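Local coordinates for nitronate monooxygenase family protein (Pseudomonas aeruginosa, PDB 4QIT) that uses flavin mononucleotide and molecular oxygen to carry out the oxidative denitrification of alkyl nitronates, with propionate 3-nitronate its presumed physiological substrate, at residues Asp177-Ser189 and Gly198-Leu210. The protein carries 1 engineered substitution. Numbering follows the deposited sequence.
Sequences DAVVAQGIEAGGS and GDAAIGTLALVRL. Engineered in segment 177-189: S189 (natural residue His). With FMN (flavin mononucleotide), chain C; NIE (nitroethane), chain D.
The carbonyl O of I202 accepts hydrogen bonds from I184 N, at 2.9 Å, and from a water; the same water also donates to Q182 O and so bridges the two segments. The N-H of I184 arrives tilted out of the I202 carbonyl plane, and the CA of G183 adds a CA-H...O contact to that oxygen.

The carboxylate of E185 reaches the start of helix 204-210. T204 N donates to E185 OE1 at 2.9 Å, nearly straight at 170°, on the syn side of the carboxylate. A bend at chi2 turns the glutamate's end back toward the helix. Its OE2 accepts from a second water, which in turn accepts from L205 N, so this carboxylate serves two amides of the first helical turn, one directly and one through water; the helix end would probably favour its negative charge. T204 OG1 is hydrogen-bonded to the carbonyl of G223 and lies 3.3 Å from G183 CA, an approach made possible by the missing side chain.

Apolar contacts extend the interface. I184 CD1 lies 3.6 Å from A201 CB, taken there by CG1 anti to the backbone N (chi1 -161°). L207 CD2 packs on A181 CB at 3.9 Å.

Past the turn G183-A186, G187 N donates to FMN O5'. Q182 NE2 bonds both FMN O3' and S189 O, and its OE1 accepts from G191 N. The backbone N of S189, an engineered residue (natural His), donates to nitroethane O4 at 2.8 Å.

This is a beta-alpha connection of the TIM barrel: strand 178-182, between strands 157-162 and 219-222, runs nearly antiparallel (153° between axes) to the outer helix 204-210. P165 touches L207, and Q334 of the second subunit bonds A201 and G203.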
ATOM      1  N   ASP A 177       7.886 -21.545 -11.338  1.00 12.28           N
ATOM      2  CA  ASP A 177       6.812 -21.539 -12.324  1.00 14.26           C
ATOM      3  C   ASP A 177       5.929 -20.290 -12.259  1.00 14.24           C
ATOM      4  O   ASP A 177       5.303 -19.925 -13.248  1.00 15.87           O
ATOM      5  CB  ASP A 177       5.944 -22.782 -12.151  1.00 16.38           C
ATOM      6  CG  ASP A 177       6.712 -24.068 -12.402  1.00 19.81           C
ATOM      7  OD1 ASP A 177       6.922 -24.401 -13.586  1.00 21.05           O
ATOM      8  OD2 ASP A 177       7.106 -24.747 -11.429  1.00 16.75           O
ATOM      9  N   ALA A 178       5.860 -19.661 -11.087  1.00 15.36           N
ATOM     10  CA  ALA A 178       5.052 -18.458 -10.925  1.00 14.28           C
ATOM     11  C   ALA A 178       5.516 -17.641  -9.728  1.00 12.36           C
ATOM     12  O   ALA A 178       6.117 -18.176  -8.800  1.00 12.22           O
ATOM     13  CB  ALA A 178       3.571 -18.812 -10.789  1.00 16.61           C
ATOM     14  N   VAL A 179       5.227 -16.343  -9.777  1.00 10.82           N
ATOM     15  CA  VAL A 179       5.545 -15.437  -8.680  1.00 10.55           C
ATOM     16  C   VAL A 179       4.237 -14.999  -8.027  1.00 10.67           C
ATOM     17  O   VAL A 179       3.265 -14.657  -8.713  1.00 10.51           O
ATOM     18  CB  VAL A 179       6.389 -14.220  -9.157  1.00 10.74           C
ATOM     19  CG1 VAL A 179       5.627 -13.373 -10.188  1.00 12.12           C
ATOM     20  CG2 VAL A 179       6.817 -13.362  -7.965  1.00 11.39           C
ATOM     21  N   VAL A 180       4.207 -15.061  -6.701  1.00 10.27           N
ATOM     22  CA  VAL A 180       3.072 -14.536  -5.945  1.00 10.25           C
ATOM     23  C   VAL A 180       3.432 -13.121  -5.524  1.00 10.62           C
ATOM     24  O   VAL A 180       4.302 -12.906  -4.673  1.00 11.93           O
ATOM     25  CB  VAL A 180       2.757 -15.388  -4.717  1.00  9.79           C
ATOM     26  CG1 VAL A 180       1.583 -14.791  -3.951  1.00 13.00           C
ATOM     27  CG2 VAL A 180       2.452 -16.839  -5.126  1.00 11.32           C
ATOM     28  N   ALA A 181       2.779 -12.155  -6.150  1.00  8.28           N
ATOM     29  CA  ALA A 181       3.060 -10.749  -5.918  1.00  9.44           C
ATOM     30  C   ALA A 181       2.293 -10.297  -4.692  1.00  9.55           C
ATOM     31  O   ALA A 181       1.078 -10.096  -4.764  1.00  9.31           O
ATOM     32  CB  ALA A 181       2.640  -9.946  -7.120  1.00 10.34           C
ATOM     33  N   GLN A 182       2.997 -10.123  -3.578  1.00  7.80           N
ATOM     34  CA  GLN A 182       2.350  -9.730  -2.333  1.00  9.35           C
ATOM     35  C   GLN A 182       2.413  -8.226  -2.123  1.00  7.40           C
ATOM     36  O   GLN A 182       3.490  -7.664  -1.853  1.00  8.08           O
ATOM     37  CB  GLN A 182       2.992 -10.442  -1.146  1.00  9.14           C
ATOM     38  CG  GLN A 182       2.224 -10.235   0.140  1.00 10.04           C
ATOM     39  CD  GLN A 182       3.062 -10.526   1.381  1.00 12.53           C
ATOM     40  OE1 GLN A 182       4.131  -9.952   1.553  1.00 11.96           O
ATOM     41  NE2 GLN A 182       2.566 -11.404   2.257  1.00 13.30           N
ATOM     42  N   GLY A 183       1.254  -7.585  -2.204  1.00  7.22           N
ATOM     43  CA  GLY A 183       1.151  -6.152  -1.986  1.00  7.58           C
ATOM     44  C   GLY A 183       1.118  -5.818  -0.502  1.00  7.43           C
ATOM     45  O   GLY A 183       0.907  -6.698   0.355  1.00  7.93           O
ATOM     46  N   ILE A 184       1.289  -4.526  -0.203  1.00  8.32           N
ATOM     47  CA  ILE A 184       1.301  -4.043   1.172  1.00  9.05           C
ATOM     48  C   ILE A 184      -0.015  -4.364   1.894  1.00  8.74           C
ATOM     49  O   ILE A 184      -0.034  -4.517   3.114  1.00  7.82           O
ATOM     50  CB  ILE A 184       1.640  -2.517   1.247  1.00 10.76           C
ATOM     51  CG1 ILE A 184       2.121  -2.113   2.651  1.00 11.62           C
ATOM     52  CG2 ILE A 184       0.447  -1.682   0.850  1.00 11.64           C
ATOM     53  CD1 ILE A 184       3.313  -2.874   3.157  1.00 12.67           C
ATOM     54  N   GLU A 185      -1.091  -4.515   1.126  1.00  8.94           N
ATOM     55  CA  GLU A 185      -2.410  -4.851   1.672  1.00  6.83           C
ATOM     56  C   GLU A 185      -2.443  -6.178   2.411  1.00  8.49           C
ATOM     57  O   GLU A 185      -3.310  -6.396   3.266  1.00  8.71           O
ATOM     58  CB  GLU A 185      -3.434  -4.951   0.537  1.00  7.42           C
ATOM     59  CG  GLU A 185      -3.937  -3.630  -0.020  1.00 10.27           C
ATOM     60  CD  GLU A 185      -3.158  -3.100  -1.210  1.00 12.66           C
ATOM     61  OE1 GLU A 185      -1.928  -3.325  -1.313  1.00 11.93           O
ATOM     62  OE2 GLU A 185      -3.786  -2.420  -2.052  1.00 12.97           O
ATOM     63  N   ALA A 186      -1.541  -7.087   2.048  1.00  8.21           N
ATOM     64  CA  ALA A 186      -1.652  -8.475   2.494  1.00  7.11           C
ATOM     65  C   ALA A 186      -1.609  -8.635   3.992  1.00  8.14           C
ATOM     66  O   ALA A 186      -0.882  -7.917   4.694  1.00  8.50           O
ATOM     67  CB  ALA A 186      -0.576  -9.329   1.863  1.00  7.90           C
ATOM     68  N   GLY A 187      -2.372  -9.606   4.477  1.00  7.65           N
ATOM     69  CA  GLY A 187      -2.301  -9.999   5.868  1.00  8.40           C
ATOM     70  C   GLY A 187      -1.136 -10.928   6.166  1.00  8.56           C
ATOM     71  O   GLY A 187      -0.569 -11.557   5.269  1.00 10.80           O
ATOM     72  N   GLY A 188      -0.789 -11.043   7.443  1.00  8.62           N
ATOM     73  CA  GLY A 188       0.265 -11.959   7.855  1.00  9.99           C
ATOM     74  C   GLY A 188       1.653 -11.428   7.549  1.00  9.63           C
ATOM     75  O   GLY A 188       1.846 -10.218   7.361  1.00  9.07           O
ATOM     76  N   SER A 189       2.627 -12.330   7.514  1.00 11.34           N
ATOM     77  CA  SER A 189       4.020 -11.902   7.382  1.00 12.33           C
ATOM     78  C   SER A 189       4.321 -11.333   5.997  1.00  9.75           C
ATOM     79  O   SER A 189       3.940 -11.905   4.965  1.00 11.95           O
ATOM     80  CB  SER A 189       4.982 -13.052   7.697  1.00 14.60           C
ATOM     81  OG  SER A 189       4.825 -13.478   9.045  1.00 19.91           O
ATOM     82  N   GLY A 198      15.355  -2.603   4.365  1.00 16.54           N
ATOM     83  CA  GLY A 198      14.156  -1.789   4.315  1.00 17.15           C
ATOM     84  C   GLY A 198      13.011  -2.523   3.640  1.00 16.74           C
ATOM     85  O   GLY A 198      13.131  -3.700   3.289  1.00 16.53           O
ATOM     86  N   ASP A 199      11.894  -1.821   3.470  1.00 17.13           N
ATOM     87  CA  ASP A 199      10.700  -2.395   2.856  1.00 15.49           C
ATOM     88  C   ASP A 199      10.107  -1.346   1.925  1.00 15.15           C
ATOM     89  O   ASP A 199       9.628  -0.314   2.389  1.00 14.45           O
ATOM     90  CB  ASP A 199       9.684  -2.758   3.942  1.00 15.78           C
ATOM     91  CG  ASP A 199       8.508  -3.566   3.419  1.00 15.65           C
ATOM     92  OD1 ASP A 199       8.301  -3.671   2.183  1.00 13.63           O
ATOM     93  OD2 ASP A 199       7.756  -4.102   4.271  1.00 19.11           O
ATOM     94  N   ALA A 200      10.132  -1.610   0.619  1.00 12.65           N
ATOM     95  CA  ALA A 200       9.571  -0.661  -0.349  1.00 11.67           C
ATOM     96  C   ALA A 200       8.055  -0.493  -0.160  1.00 10.89           C
ATOM     97  O   ALA A 200       7.482   0.511  -0.591  1.00 10.83           O
ATOM     98  CB  ALA A 200       9.874  -1.113  -1.770  1.00 12.26           C
ATOM     99  N   ALA A 201       7.414  -1.486   0.465  1.00 10.37           N
ATOM    100  CA  ALA A 201       5.988  -1.402   0.801  1.00 10.79           C
ATOM    101  C   ALA A 201       5.118  -0.961  -0.390  1.00  8.38           C
ATOM    102  O   ALA A 201       4.382   0.032  -0.330  1.00  9.01           O
ATOM    103  CB  ALA A 201       5.789  -0.483   2.009  1.00 12.38           C
ATOM    104  N   ILE A 202       5.220  -1.723  -1.477  1.00  8.12           N
ATOM    105  CA  ILE A 202       4.488  -1.439  -2.704  1.00  8.05           C
ATOM    106  C   ILE A 202       3.074  -2.017  -2.633  1.00  7.50           C
ATOM    107  O   ILE A 202       2.883  -3.175  -2.225  1.00  8.30           O
ATOM    108  CB  ILE A 202       5.221  -2.041  -3.917  1.00  7.57           C
ATOM    109  CG1 ILE A 202       6.671  -1.542  -3.961  1.00  8.36           C
ATOM    110  CG2 ILE A 202       4.493  -1.711  -5.205  1.00 10.18           C
ATOM    111  CD1 ILE A 202       7.506  -2.206  -5.040  1.00 11.47           C
ATOM    112  N   GLY A 203       2.084  -1.212  -2.998  1.00  8.84           N
ATOM    113  CA  GLY A 203       0.703  -1.664  -2.970  1.00  7.58           C
ATOM    114  C   GLY A 203       0.419  -2.657  -4.077  1.00  7.97           C
ATOM    115  O   GLY A 203       1.096  -2.660  -5.116  1.00  8.79           O
ATOM    116  N   THR A 204      -0.606  -3.472  -3.870  1.00  8.83           N
ATOM    117  CA  THR A 204      -0.972  -4.516  -4.821  1.00  8.85           C
ATOM    118  C   THR A 204      -1.193  -3.990  -6.250  1.00  9.51           C
ATOM    119  O   THR A 204      -0.718  -4.593  -7.218  1.00  9.34           O
ATOM    120  CB  THR A 204      -2.224  -5.275  -4.334  1.00  9.80           C
ATOM    121  OG1 THR A 204      -1.944  -5.905  -3.085  1.00 10.64           O
ATOM    122  CG2 THR A 204      -2.647  -6.338  -5.333  1.00 11.69           C
ATOM    123  N   LEU A 205      -1.906  -2.872  -6.383  1.00  7.86           N
ATOM    124  CA  LEU A 205      -2.238  -2.354  -7.704  1.00  8.29           C
ATOM    125  C   LEU A 205      -0.971  -1.997  -8.477  1.00 10.94           C
ATOM    126  O   LEU A 205      -0.867  -2.299  -9.670  1.00 12.35           O
ATOM    127  CB  LEU A 205      -3.173  -1.157  -7.593  1.00 10.24           C
ATOM    128  CG  LEU A 205      -3.577  -0.555  -8.940  1.00  9.97           C
ATOM    129  CD1 LEU A 205      -5.082  -0.346  -8.997  1.00 14.00           C
ATOM    130  CD2 LEU A 205      -2.820   0.756  -9.145  1.00 10.85           C
ATOM    131  N   ALA A 206       0.000  -1.377  -7.810  1.00  8.21           N
ATOM    132  CA  ALA A 206       1.261  -1.076  -8.492  1.00  9.20           C
ATOM    133  C   ALA A 206       2.090  -2.339  -8.701  1.00  9.19           C
ATOM    134  O   ALA A 206       2.612  -2.573  -9.804  1.00  9.90           O
ATOM    135  CB  ALA A 206       2.077  -0.036  -7.721  1.00  8.99           C
ATOM    136  N   LEU A 207       2.221  -3.165  -7.664  1.00  7.42           N
ATOM    137  CA  LEU A 207       3.104  -4.330  -7.753  1.00  8.24           C
ATOM    138  C   LEU A 207       2.677  -5.313  -8.834  1.00  9.60           C
ATOM    139  O   LEU A 207       3.513  -5.783  -9.615  1.00  9.79           O
ATOM    140  CB  LEU A 207       3.207  -5.059  -6.413  1.00  9.27           C
ATOM    141  CG  LEU A 207       4.198  -6.223  -6.387  1.00  7.66           C
ATOM    142  CD1 LEU A 207       5.641  -5.763  -6.620  1.00  9.87           C
ATOM    143  CD2 LEU A 207       4.104  -6.974  -5.073  1.00 10.10           C
ATOM    144  N   VAL A 208       1.390  -5.637  -8.888  1.00  8.23           N
ATOM    145  CA  VAL A 208       0.902  -6.586  -9.885  1.00  8.36           C
ATOM    146  C   VAL A 208       1.134  -6.067 -11.304  1.00 10.37           C
ATOM    147  O   VAL A 208       1.599  -6.809 -12.175  1.00 11.07           O
ATOM    148  CB  VAL A 208      -0.585  -6.912  -9.666  1.00  9.02           C
ATOM    149  CG1 VAL A 208      -1.123  -7.796 -10.789  1.00 10.21           C
ATOM    150  CG2 VAL A 208      -0.755  -7.626  -8.342  1.00 10.93           C
ATOM    151  N   ARG A 209       0.841  -4.793 -11.530  1.00  9.28           N
ATOM    152  CA  ARG A 209       1.045  -4.203 -12.847  1.00  8.53           C
ATOM    153  C   ARG A 209       2.520  -4.211 -13.237  1.00 11.00           C
ATOM    154  O   ARG A 209       2.865  -4.524 -14.378  1.00 11.70           O
ATOM    155  CB  ARG A 209       0.497  -2.782 -12.895  1.00 10.15           C
ATOM    156  CG  ARG A 209       0.544  -2.203 -14.296  1.00 10.08           C
ATOM    157  CD  ARG A 209      -0.683  -2.605 -15.126  1.00 12.10           C
ATOM    158  NE  ARG A 209      -0.435  -2.367 -16.543  1.00 19.43           N
ATOM    159  CZ  ARG A 209      -0.070  -3.309 -17.404  1.00 21.65           C
ATOM    160  NH1 ARG A 209       0.146  -2.985 -18.673  1.00 23.56           N
ATOM    161  NH2 ARG A 209       0.066  -4.578 -17.010  1.00 18.56           N
ATOM    162  N   LEU A 210       3.394  -3.863 -12.299  1.00 10.46           N
ATOM    163  CA  LEU A 210       4.828  -3.836 -12.566  1.00 11.08           C
ATOM    164  C   LEU A 210       5.358  -5.216 -12.941  1.00 13.08           C
ATOM    165  O   LEU A 210       6.123  -5.367 -13.895  1.00 14.98           O
ATOM    166  CB  LEU A 210       5.589  -3.308 -11.347  1.00  8.78           C
ATOM    167  CG  LEU A 210       5.415  -1.816 -11.034  1.00 10.63           C
ATOM    168  CD1 LEU A 210       5.949  -1.458  -9.648  1.00 10.92           C
ATOM    169  CD2 LEU A 210       6.084  -0.947 -12.103  1.00 13.76           C
TER
HETATM  170  N1  FMN C 401       1.944 -16.686   3.666  1.00 26.23           N
HETATM  171  C2  FMN C 401       2.872 -17.718   3.706  1.00 22.75           C
HETATM  172  O2  FMN C 401       3.688 -17.819   2.799  1.00 31.43           O
HETATM  173  N3  FMN C 401       2.875 -18.644   4.724  1.00 21.59           N
HETATM  174  C4  FMN C 401       1.951 -18.517   5.739  1.00 21.28           C
HETATM  175  O4  FMN C 401       1.923 -19.311   6.676  1.00 20.96           O
HETATM  176  C4A FMN C 401       1.032 -17.484   5.709  1.00 27.42           C
HETATM  177  N5  FMN C 401       0.130 -17.386   6.736  1.00 27.68           N
HETATM  178  C5A FMN C 401      -0.815 -16.390   6.740  1.00 23.83           C
HETATM  179  C6  FMN C 401      -1.716 -16.341   7.794  1.00 22.71           C
HETATM  180  C7  FMN C 401      -2.693 -15.367   7.838  1.00 21.93           C
HETATM  181  C7M FMN C 401      -3.646 -15.395   9.000  1.00 23.97           C
HETATM  182  C8  FMN C 401      -2.758 -14.409   6.826  1.00 21.00           C
HETATM  183  C8M FMN C 401      -3.804 -13.332   6.871  1.00 22.62           C
HETATM  184  C9  FMN C 401      -1.843 -14.459   5.768  1.00 23.22           C
HETATM  185  C9A FMN C 401      -0.863 -15.457   5.713  1.00 24.50           C
HETATM  186  N10 FMN C 401       0.059 -15.540   4.669  1.00 25.57           N
HETATM  187  C10 FMN C 401       1.013 -16.556   4.676  1.00 24.26           C
HETATM  188  C1' FMN C 401       0.047 -14.519   3.560  1.00 23.08           C
HETATM  189  C2' FMN C 401      -0.766 -14.953   2.352  1.00 23.73           C
HETATM  190  O2' FMN C 401      -0.043 -15.912   1.624  1.00 23.23           O
HETATM  191  C3' FMN C 401      -1.042 -13.776   1.427  1.00 20.65           C
HETATM  192  O3' FMN C 401       0.116 -13.006   1.187  1.00 19.08           O
HETATM  193  C4' FMN C 401      -2.058 -12.885   2.107  1.00 18.01           C
HETATM  194  O4' FMN C 401      -2.982 -13.683   2.824  1.00 20.42           O
HETATM  195  C5' FMN C 401      -2.810 -12.107   1.042  1.00 17.85           C
HETATM  196  O5' FMN C 401      -3.414 -11.057   1.734  1.00 10.56           O
HETATM  197  P   FMN C 401      -4.970 -11.063   2.067  1.00  7.93           P
HETATM  198  O1P FMN C 401      -5.686 -11.976   1.107  1.00 10.49           O
HETATM  199  O2P FMN C 401      -5.428  -9.639   1.994  1.00  8.78           O
HETATM  200  O3P FMN C 401      -5.066 -11.610   3.452  1.00 10.36           O
HETATM  201  N3  NIE D 402       1.833 -15.385   8.986  1.00 29.80           N
HETATM  202  C1  NIE D 402       3.989 -16.253   8.506  1.00 26.38           C
HETATM  203  C2  NIE D 402       2.682 -16.497   9.227  1.00 26.71           C
HETATM  204  O4  NIE D 402       1.729 -14.952   7.842  1.00 26.09           O
HETATM  205  O5  NIE D 402       1.483 -14.590  10.038  1.00 33.58           O
HETATM  206  O   HOH W   1       4.335  -5.340  -0.990  1.00 13.06           O
HETATM  207  O   HOH W   2      -3.047  -1.440  -4.197  1.00 10.91           O